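Local coordinates for oxysterol-binding protein homolog 1 (Saccharomyces cerevisiae, PDB 5H28) that transfers sterols and other lipids between membranes, with the ankyrin-repeat part described here required for targeting it to the nucleus-vacuole junction through Nvj1, at residues G16-L21 and V61-S66; L7-A12 and H42-Y47; P89-A94 and V115-H120. All coordinates share one frame; numbering follows the deposited sequence.

Contact 1: residues G16-L21 and V61-S66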
loop_
_atom_site.group_PDB
_atom_site.type_symbol
_atom_site.label_atom_id
_atom_site.label_comp_id
_atom_site.label_asym_id
_atom_site.label_seq_id
_atom_site.Cartn_x
_atom_site.Cartn_y
_atom_site.Cartn_z
ATOM N N GLY A 16 -24.595 -12.793 -15.395
ATOM C CA GLY A 16 -23.299 -12.731 -16.051
ATOM C C GLY A 16 -23.027 -11.882 -17.281
ATOM O O GLY A 16 -22.015 -12.098 -17.947
ATOM N N SER A 17 -23.894 -10.928 -17.602
ATOM C CA SER A 17 -23.663 -10.073 -18.765
ATOM C C SER A 17 -23.222 -8.676 -18.342
ATOM O O SER A 17 -23.978 -7.958 -17.688
ATOM C CB SER A 17 -24.935 -9.961 -19.607
ATOM O OG SER A 17 -24.809 -8.939 -20.582
ATOM N N PHE A 18 -22.005 -8.276 -18.706
ATOM C CA PHE A 18 -21.565 -6.939 -18.329
ATOM C C PHE A 18 -22.378 -5.866 -19.051
ATOM O O PHE A 18 -22.783 -4.883 -18.440
ATOM C CB PHE A 18 -20.076 -6.721 -18.609
ATOM C CG PHE A 18 -19.584 -5.374 -18.162
ATOM C CD1 PHE A 18 -19.531 -5.055 -16.807
ATOM C CD2 PHE A 18 -19.232 -4.402 -19.092
ATOM C CE1 PHE A 18 -19.137 -3.784 -16.387
ATOM C CE2 PHE A 18 -18.839 -3.133 -18.681
ATOM C CZ PHE A 18 -18.791 -2.823 -17.329
ATOM N N PRO A 19 -22.619 -6.030 -20.364
ATOM C CA PRO A 19 -23.404 -5.006 -21.061
ATOM C C PRO A 19 -24.750 -4.761 -20.373
ATOM O O PRO A 19 -25.196 -3.618 -20.241
ATOM C CB PRO A 19 -23.558 -5.592 -22.461
ATOM C CG PRO A 19 -22.267 -6.309 -22.650
ATOM C CD PRO A 19 -22.082 -7.016 -21.319
ATOM N N ASN A 20 -25.388 -5.840 -19.929
ATOM C CA ASN A 20 -26.676 -5.742 -19.243
ATOM C C ASN A 20 -26.528 -5.029 -17.898
ATOM O O ASN A 20 -27.372 -4.217 -17.517
ATOM C CB ASN A 20 -27.259 -7.142 -19.036
ATOM C CG ASN A 20 -28.552 -7.129 -18.246
ATOM O OD1 ASN A 20 -29.564 -6.583 -18.690
ATOM N ND2 ASN A 20 -28.525 -7.736 -17.065
ATOM N N LEU A 21 -25.452 -5.342 -17.180
ATOM C CA LEU A 21 -25.184 -4.720 -15.887
ATOM C C LEU A 21 -24.979 -3.217 -16.066
ATOM O O LEU A 21 -25.529 -2.409 -15.321
ATOM C CB LEU A 21 -23.928 -5.335 -15.258
ATOM C CG LEU A 21 -23.411 -4.651 -13.989
ATOM C CD1 LEU A 21 -24.403 -4.848 -12.855
ATOM C CD2 LEU A 21 -22.050 -5.220 -13.611
ATOM N N VAL A 61 -13.797 -3.917 -12.709
ATOM C CA VAL A 61 -12.539 -3.338 -12.263
ATOM C C VAL A 61 -11.899 -2.407 -13.291
ATOM O O VAL A 61 -11.470 -1.305 -12.951
ATOM C CB VAL A 61 -11.535 -4.448 -11.869
ATOM C CG1 VAL A 61 -10.160 -3.851 -11.620
ATOM C CG2 VAL A 61 -12.027 -5.164 -10.614
ATOM N N HIS A 62 -11.845 -2.834 -14.546
ATOM C CA HIS A 62 -11.232 -2.003 -15.573
ATOM C C HIS A 62 -12.039 -0.760 -15.922
ATOM O O HIS A 62 -11.475 0.247 -16.352
ATOM C CB HIS A 62 -10.963 -2.829 -16.830
ATOM C CG HIS A 62 -9.838 -3.805 -16.674
ATOM N ND1 HIS A 62 -8.576 -3.426 -16.269
ATOM C CD2 HIS A 62 -9.784 -5.141 -16.869
ATOM C CE1 HIS A 62 -7.793 -4.490 -16.220
ATOM N NE2 HIS A 62 -8.503 -5.544 -16.579
ATOM N N HIS A 63 -13.351 -0.820 -15.721
ATOM C CA HIS A 63 -14.215 0.319 -16.021
ATOM C C HIS A 63 -14.327 1.358 -14.914
ATOM O O HIS A 63 -14.263 2.559 -15.176
ATOM C CB HIS A 63 -15.648 -0.136 -16.325
ATOM C CG HIS A 63 -15.878 -0.547 -17.746
ATOM N ND1 HIS A 63 -15.450 -1.755 -18.253
ATOM C CD2 HIS A 63 -16.497 0.091 -18.766
ATOM C CE1 HIS A 63 -15.796 -1.844 -19.524
ATOM N NE2 HIS A 63 -16.434 -0.737 -19.860
ATOM N N TRP A 64 -14.476 0.895 -13.678
ATOM C CA TRP A 64 -14.728 1.813 -12.574
ATOM C C TRP A 64 -13.769 1.980 -11.401
ATOM O O TRP A 64 -14.140 2.586 -10.394
ATOM C CB TRP A 64 -16.131 1.500 -12.049
ATOM C CG TRP A 64 -17.142 1.523 -13.158
ATOM C CD1 TRP A 64 -17.288 2.500 -14.101
ATOM C CD2 TRP A 64 -18.142 0.534 -13.449
ATOM N NE1 TRP A 64 -18.311 2.186 -14.958
ATOM C CE2 TRP A 64 -18.855 0.987 -14.585
ATOM C CE3 TRP A 64 -18.506 -0.686 -12.863
ATOM C CZ2 TRP A 64 -19.913 0.262 -15.146
ATOM C CZ3 TRP A 64 -19.562 -1.408 -13.424
ATOM C CH2 TRP A 64 -20.251 -0.928 -14.554
ATOM N N VAL A 65 -12.544 1.483 -11.521
ATOM C CA VAL A 65 -11.582 1.607 -10.432
ATOM C C VAL A 65 -10.537 2.721 -10.613
ATOM O O VAL A 65 -10.292 3.495 -9.686
ATOM C CB VAL A 65 -10.870 0.248 -10.180
ATOM C CG1 VAL A 65 -9.714 0.418 -9.206
ATOM C CG2 VAL A 65 -11.871 -0.753 -9.617
ATOM N N SER A 66 -9.935 2.814 -11.794
ATOM C CA SER A 66 -8.909 3.826 -12.047
ATOM C C SER A 66 -9.419 5.263 -11.941
ATOM O O SER A 66 -10.335 5.672 -12.660
ATOM C CB SER A 66 -8.274 3.603 -13.422
ATOM O OG SER A 66 -9.241 3.679 -14.453
#
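Phe-18 brings CE1, CZ and CE2 up against His-63 and Trp-64, and the three residues make a small aromatic cluster where two helices face each other. One corner of the phenyl ring, CE2, sits over a face of the imidazole, 3.4 Å from His-63 CE1. The corner on the far side of CZ, Phe-18 CE1, touches the indole at Trp-64 CH2, 3.6 Å away. Between them CZ serves both neighbours, lying 3.6 Å from His-63 ND1 and 3.7 Å from Trp-64 CH2. Both ring pairs meet obliquely. The Phe-18 and His-63 ring centroids are 4.6 Å apart with planes at 47°, and the six-membered ring of Trp-64 is inclined to Phe-18 by 42°.

A second shell helps to position these rings. Phe-18 extends its CG anti to the backbone N (chi1 -177°), which sends the ring toward the facing helix from the first turn of helix 18-28. That turn is started by Ser-17 as N-cap, its OG accepting from Asn-20 N at 3.2 Å. On the other helix the imidazole is held by a hydrogen bond between ND1 and the backbone O of Glu-59, while His-63 CB lies over one face of the indole near its rim. Trp-64 also packs on Leu-25 of the facing helix and on Leu-73 and Leu-77 of the following loop.

The example illustrates how aromatic residues can join helices without any directional bond between them. No hydrogen bond crosses here, and the ND1 of His-63 is engaged within its own helix. The join therefore rests on dispersion and the fit of inclined rings, with two of the three participants, Phe-18 and Trp-64, buried.

Contact 2: residues L7-A12 and H42-Y47; sequences LKLLDA and HLMLHY
With CG anti to the backbone N (chi1 178°), Leu-9 is directed from helix 2-15 toward Met-44, whereas Leu-10, whose CG lies anti to the carbonyl carbon (chi1 -78°), bends its tip over to Tyr-47. The Leu-9 fork meets the methionine chain at about a right angle and uses both branches. CD2 rests 3.9 Å from Met-44 CB, at the root of that chain, and CD1 lies at the same 3.9 Å from Met-44 SD. A looser touch, 4.2 Å between Leu-9 CD2 and Tyr-47 CD2, links the two halves of the contact.

Leu-10 presents a single methyl, CD2, which comes within 3.8 Å of Tyr-47 CB. It therefore meets the tyrosine at the base of its ring, far from the hydroxyl. Farther out, Leu-9 also packs on Leu-21, Met-44 on Leu-25, and Tyr-47 on Lys-6 and Leu-13.

Every touching group is hydrocarbon or thioether, and no hydrogen bond crosses. What joins helix 2-15 to helix 44-51, the latter within the first predicted ankyrin repeat, is thus hydrophobic burial, with the fit probably depending on the branched leucine tips against the Met-44 chain and the base of Tyr-47.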
loop_
_atom_site.group_PDB
_atom_site.type_symbol
_atom_site.label_atom_id
_atom_site.label_comp_id
_atom_site.label_asym_id
_atom_site.label_seq_id
_atom_site.Cartn_x
_atom_site.Cartn_y
_atom_site.Cartn_z
ATOM N N LEU A 7 -30.863 -6.914 -4.140
ATOM C CA LEU A 7 -31.445 -8.053 -4.842
ATOM C C LEU A 7 -31.355 -7.835 -6.351
ATOM O O LEU A 7 -31.065 -8.763 -7.108
ATOM C CB LEU A 7 -32.909 -8.230 -4.425
ATOM C CG LEU A 7 -33.643 -9.460 -4.965
ATOM C CD1 LEU A 7 -33.018 -10.722 -4.385
ATOM C CD2 LEU A 7 -35.121 -9.382 -4.594
ATOM N N LYS A 8 -31.611 -6.601 -6.773
ATOM C CA LYS A 8 -31.566 -6.219 -8.180
ATOM C C LYS A 8 -30.158 -6.398 -8.741
ATOM O O LYS A 8 -29.967 -6.953 -9.824
ATOM C CB LYS A 8 -31.987 -4.752 -8.329
ATOM C CG LYS A 8 -31.931 -4.211 -9.747
ATOM C CD LYS A 8 -32.039 -2.688 -9.767
ATOM C CE LYS A 8 -33.343 -2.197 -9.165
ATOM N NZ LYS A 8 -34.518 -2.618 -9.975
ATOM N N LEU A 9 -29.169 -5.920 -7.994
ATOM C CA LEU A 9 -27.786 -6.018 -8.429
ATOM C C LEU A 9 -27.314 -7.465 -8.489
ATOM O O LEU A 9 -26.672 -7.876 -9.460
ATOM C CB LEU A 9 -26.885 -5.206 -7.494
ATOM C CG LEU A 9 -25.385 -5.250 -7.795
ATOM C CD1 LEU A 9 -25.143 -4.799 -9.224
ATOM C CD2 LEU A 9 -24.634 -4.353 -6.815
ATOM N N LEU A 10 -27.629 -8.241 -7.455
ATOM C CA LEU A 10 -27.229 -9.640 -7.426
ATOM C C LEU A 10 -27.844 -10.413 -8.590
ATOM O O LEU A 10 -27.203 -11.293 -9.163
ATOM C CB LEU A 10 -27.634 -10.281 -6.095
ATOM C CG LEU A 10 -26.720 -9.945 -4.916
ATOM C CD1 LEU A 10 -27.393 -10.340 -3.608
ATOM C CD2 LEU A 10 -25.392 -10.665 -5.080
ATOM N N ASP A 11 -29.079 -10.073 -8.951
ATOM C CA ASP A 11 -29.762 -10.757 -10.044
ATOM C C ASP A 11 -29.026 -10.522 -11.357
ATOM O O ASP A 11 -28.812 -11.452 -12.139
ATOM C CB ASP A 11 -31.209 -10.261 -10.149
ATOM C CG ASP A 11 -32.062 -11.128 -11.060
ATOM O OD1 ASP A 11 -32.112 -12.358 -10.849
ATOM O OD2 ASP A 11 -32.691 -10.579 -11.985
ATOM N N ALA A 12 -28.630 -9.276 -11.593
ATOM C CA ALA A 12 -27.908 -8.929 -12.811
ATOM C C ALA A 12 -26.523 -9.579 -12.826
ATOM O O ALA A 12 -26.065 -10.068 -13.862
ATOM C CB ALA A 12 -27.782 -7.411 -12.928
ATOM N N HIS A 42 -20.974 0.610 -3.663
ATOM C CA HIS A 42 -19.690 0.426 -2.987
ATOM C C HIS A 42 -19.412 -1.049 -2.689
ATOM O O HIS A 42 -18.261 -1.447 -2.527
ATOM C CB HIS A 42 -19.644 1.210 -1.669
ATOM C CG HIS A 42 -19.191 2.630 -1.822
ATOM N ND1 HIS A 42 -20.000 3.619 -2.336
ATOM C CD2 HIS A 42 -18.004 3.218 -1.544
ATOM C CE1 HIS A 42 -19.330 4.758 -2.371
ATOM N NE2 HIS A 42 -18.116 4.542 -1.897
ATOM N N LEU A 43 -20.463 -1.858 -2.612
ATOM C CA LEU A 43 -20.294 -3.281 -2.331
ATOM C C LEU A 43 -20.445 -4.142 -3.579
ATOM O O LEU A 43 -20.424 -5.367 -3.500
ATOM C CB LEU A 43 -21.302 -3.738 -1.272
ATOM C CG LEU A 43 -21.091 -3.167 0.132
ATOM C CD1 LEU A 43 -22.287 -3.506 1.006
ATOM C CD2 LEU A 43 -19.812 -3.726 0.734
ATOM N N MET A 44 -20.579 -3.503 -4.739
ATOM C CA MET A 44 -20.752 -4.251 -5.974
ATOM C C MET A 44 -19.632 -5.239 -6.276
ATOM O O MET A 44 -19.897 -6.363 -6.701
ATOM C CB MET A 44 -20.939 -3.295 -7.153
ATOM C CG MET A 44 -21.066 -4.007 -8.501
ATOM S SD MET A 44 -21.709 -2.936 -9.801
ATOM C CE MET A 44 -20.502 -1.618 -9.776
ATOM N N LEU A 45 -18.384 -4.837 -6.058
ATOM C CA LEU A 45 -17.275 -5.743 -6.326
ATOM C C LEU A 45 -17.325 -6.948 -5.385
ATOM O O LEU A 45 -16.988 -8.062 -5.789
ATOM C CB LEU A 45 -15.933 -5.014 -6.209
ATOM C CG LEU A 45 -14.709 -5.827 -6.645
ATOM C CD1 LEU A 45 -14.914 -6.364 -8.057
ATOM C CD2 LEU A 45 -13.469 -4.945 -6.582
ATOM N N HIS A 46 -17.749 -6.732 -4.139
ATOM C CA HIS A 46 -17.872 -7.836 -3.189
ATOM C C HIS A 46 -18.893 -8.828 -3.732
ATOM O O HIS A 46 -18.648 -10.033 -3.782
ATOM C CB HIS A 46 -18.383 -7.349 -1.827
ATOM C CG HIS A 46 -17.339 -6.710 -0.967
ATOM N ND1 HIS A 46 -16.823 -5.457 -1.221
ATOM C CD2 HIS A 46 -16.738 -7.142 0.167
ATOM C CE1 HIS A 46 -15.951 -5.146 -0.279
ATOM N NE2 HIS A 46 -15.880 -6.152 0.576
ATOM N N TYR A 47 -20.050 -8.311 -4.128
ATOM C CA TYR A 47 -21.104 -9.172 -4.639
ATOM C C TYR A 47 -20.715 -9.859 -5.940
ATOM O O TYR A 47 -21.094 -11.002 -6.174
ATOM C CB TYR A 47 -22.401 -8.374 -4.821
ATOM C CG TYR A 47 -22.964 -7.852 -3.516
ATOM C CD1 TYR A 47 -23.084 -8.686 -2.407
ATOM C CD2 TYR A 47 -23.372 -6.526 -3.389
ATOM C CE1 TYR A 47 -23.591 -8.214 -1.200
ATOM C CE2 TYR A 47 -23.883 -6.042 -2.181
ATOM C CZ TYR A 47 -23.988 -6.893 -1.095
ATOM O OH TYR A 47 -24.484 -6.428 0.104
#

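Contact 3: residues P89-A94 and V115-H120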
loop_
_atom_site.group_PDB
_atom_site.type_symbol
_atom_site.label_atom_id
_atom_site.label_comp_id
_atom_site.label_asym_id
_atom_site.label_seq_id
_atom_site.Cartn_x
_atom_site.Cartn_y
_atom_site.Cartn_z
ATOM N N PRO A 89 -12.737 -7.283 -1.133
ATOM C CA PRO A 89 -13.097 -8.255 -2.166
ATOM C C PRO A 89 -12.091 -9.407 -2.191
ATOM O O PRO A 89 -12.457 -10.550 -2.461
ATOM C CB PRO A 89 -13.067 -7.416 -3.440
ATOM C CG PRO A 89 -13.585 -6.089 -2.943
ATOM C CD PRO A 89 -12.802 -5.908 -1.660
ATOM N N LEU A 90 -10.830 -9.098 -1.899
ATOM C CA LEU A 90 -9.779 -10.113 -1.878
ATOM C C LEU A 90 -10.039 -11.128 -0.763
ATOM O O LEU A 90 -9.803 -12.321 -0.947
ATOM C CB LEU A 90 -8.409 -9.457 -1.690
ATOM C CG LEU A 90 -7.188 -10.378 -1.779
ATOM C CD1 LEU A 90 -7.064 -10.972 -3.179
ATOM C CD2 LEU A 90 -5.938 -9.582 -1.427
ATOM N N HIS A 91 -10.523 -10.663 0.390
ATOM C CA HIS A 91 -10.834 -11.576 1.493
ATOM C C HIS A 91 -11.926 -12.543 1.054
ATOM O O HIS A 91 -11.857 -13.745 1.315
ATOM C CB HIS A 91 -11.373 -10.830 2.718
ATOM C CG HIS A 91 -10.328 -10.163 3.556
ATOM N ND1 HIS A 91 -9.865 -8.893 3.293
ATOM C CD2 HIS A 91 -9.710 -10.560 4.694
ATOM C CE1 HIS A 91 -9.012 -8.533 4.236
ATOM N NE2 HIS A 91 -8.901 -9.526 5.099
ATOM N N ILE A 92 -12.947 -12.000 0.401
ATOM C CA ILE A 92 -14.069 -12.800 -0.061
ATOM C C ILE A 92 -13.632 -13.801 -1.127
ATOM O O ILE A 92 -14.021 -14.967 -1.090
ATOM C CB ILE A 92 -15.198 -11.890 -0.625
ATOM C CG1 ILE A 92 -15.642 -10.876 0.440
ATOM C CG2 ILE A 92 -16.372 -12.736 -1.096
ATOM C CD1 ILE A 92 -16.172 -11.474 1.731
ATOM N N ALA A 93 -12.818 -13.346 -2.072
ATOM C CA ALA A 93 -12.345 -14.217 -3.137
ATOM C C ALA A 93 -11.496 -15.360 -2.591
ATOM O O ALA A 93 -11.615 -16.499 -3.039
ATOM C CB ALA A 93 -11.549 -13.410 -4.153
ATOM N N ALA A 94 -10.633 -15.049 -1.629
ATOM C CA ALA A 94 -9.767 -16.055 -1.028
ATOM C C ALA A 94 -10.588 -17.095 -0.274
ATOM O O ALA A 94 -10.377 -18.296 -0.423
ATOM C CB ALA A 94 -8.774 -15.389 -0.083
ATOM N N VAL A 115 -4.739 -5.462 4.114
ATOM C CA VAL A 115 -5.881 -5.008 4.896
ATOM C C VAL A 115 -6.342 -6.103 5.863
ATOM O O VAL A 115 -6.443 -7.273 5.495
ATOM C CB VAL A 115 -7.058 -4.611 3.974
ATOM C CG1 VAL A 115 -8.263 -4.205 4.810
ATOM C CG2 VAL A 115 -6.643 -3.458 3.064
ATOM N N LEU A 116 -6.618 -5.717 7.106
ATOM C CA LEU A 116 -7.078 -6.671 8.111
ATOM C C LEU A 116 -8.580 -6.505 8.304
ATOM O O LEU A 116 -9.080 -5.381 8.307
ATOM C CB LEU A 116 -6.374 -6.415 9.450
ATOM C CG LEU A 116 -4.846 -6.435 9.440
ATOM C CD1 LEU A 116 -4.309 -6.037 10.808
ATOM C CD2 LEU A 116 -4.367 -7.815 9.052
ATOM N N ASN A 117 -9.302 -7.613 8.439
ATOM C CA ASN A 117 -10.739 -7.512 8.673
ATOM C C ASN A 117 -10.957 -7.360 10.181
ATOM O O ASN A 117 -9.987 -7.235 10.933
ATOM C CB ASN A 117 -11.502 -8.727 8.097
ATOM C CG ASN A 117 -11.103 -10.050 8.730
ATOM O OD1 ASN A 117 -10.450 -10.089 9.766
ATOM N ND2 ASN A 117 -11.520 -11.151 8.104
ATOM N N ASN A 118 -12.209 -7.353 10.627
ATOM C CA ASN A 118 -12.494 -7.174 12.053
ATOM C C ASN A 118 -11.902 -8.250 12.953
ATOM O O ASN A 118 -11.666 -8.006 14.140
ATOM C CB ASN A 118 -14.003 -7.068 12.296
ATOM C CG ASN A 118 -14.597 -5.786 11.740
ATOM O OD1 ASN A 118 -15.773 -5.491 11.954
ATOM N ND2 ASN A 118 -13.785 -5.017 11.024
ATOM N N SER A 119 -11.664 -9.433 12.393
ATOM C CA SER A 119 -11.075 -10.536 13.148
ATOM C C SER A 119 -9.548 -10.486 13.083
ATOM O O SER A 119 -8.869 -11.418 13.510
ATOM C CB SER A 119 -11.571 -11.885 12.614
ATOM O OG SER A 119 -12.892 -12.156 13.056
ATOM N N HIS A 120 -9.028 -9.386 12.542
ATOM C CA HIS A 120 -7.591 -9.153 12.418
ATOM C C HIS A 120 -6.900 -10.095 11.432
ATOM O O HIS A 120 -5.719 -10.412 11.578
ATOM C CB HIS A 120 -6.934 -9.244 13.803
ATOM C CG HIS A 120 -7.632 -8.426 14.848
ATOM N ND1 HIS A 120 -8.376 -8.988 15.864
ATOM C CD2 HIS A 120 -7.732 -7.085 15.006
ATOM C CE1 HIS A 120 -8.904 -8.027 16.601
ATOM N NE2 HIS A 120 -8.528 -6.863 16.103
#
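His-91, in the opening turn of helix 89-95, faces Asn-117, their CA atoms 8.3 Å apart, where the chain leaves an extended run and enters a type I beta turn that ends at His-120. The imidazole carries the contact. Its outer edge approaches the backbone of Val-115, with CE1 3.1 Å from Val-115 O and that oxygen near the ring plane. His-91 NE2 is also close to the same carbonyl, but at an angle too poor for a hydrogen bond; it bonds instead to the backbone O of Leu-121, just beyond the turn. On the inner side ND1 is hydrogen-bonded to Thr-88 OG1, so both ring nitrogens are used and the rotation of the ring is fixed.

Asn-117 passes His-91 obliquely, its amide plane 22° from that of the imidazole and its ND2 3.9 Å from His-91 CD2. With CG placed between the backbone N and the carbonyl carbon (chi1 62°), OD1 turns back into its own loop. There it accepts from Leu-121 N and, weakly, from Ser-119 N at 3.0 Å, while ND2 bonds to Asn-87 OD1. Were His-91 replaced by an alanine, Thr-88 OG1 and the carbonyl of Leu-121 would probably lose their shared partner, and a gap would be likely to open beside Asn-117.

The run Thr-88, Pro-89, Leu-90, His-91 is the TPLH signature of ankyrin repeats. Its histidine bonds here, as is characteristic of the motif, to the threonine just before its helix, and also to the loop that follows helix 99-106, consistent with the motif's role of tying one repeat to the next.

Overall arrangement
Contacts 1 and 2 form one continuous core, their centres 12 Å apart. Their segments alternate along the chain, so the helix pair 2-15 and 18-28 packs against the pair 44-51 and 54-64. The two contacts meet within each pair, at Leu-21 CD1 to Leu-9 CD1 (3.7 Å) and at Trp-64 CZ3 to Met-44 CE (3.8 Å). Contact 2 also packs against contact 3, where His-46 CE1 meets Pro-89 CD at 3.5 Å. Contacts 1 and 3 do not touch, their nearest atoms being about 8 Å apart. The lipid-carrying domain is a separate part of the protein; these contacts build the ankyrin region required for Nvj1-dependent targeting.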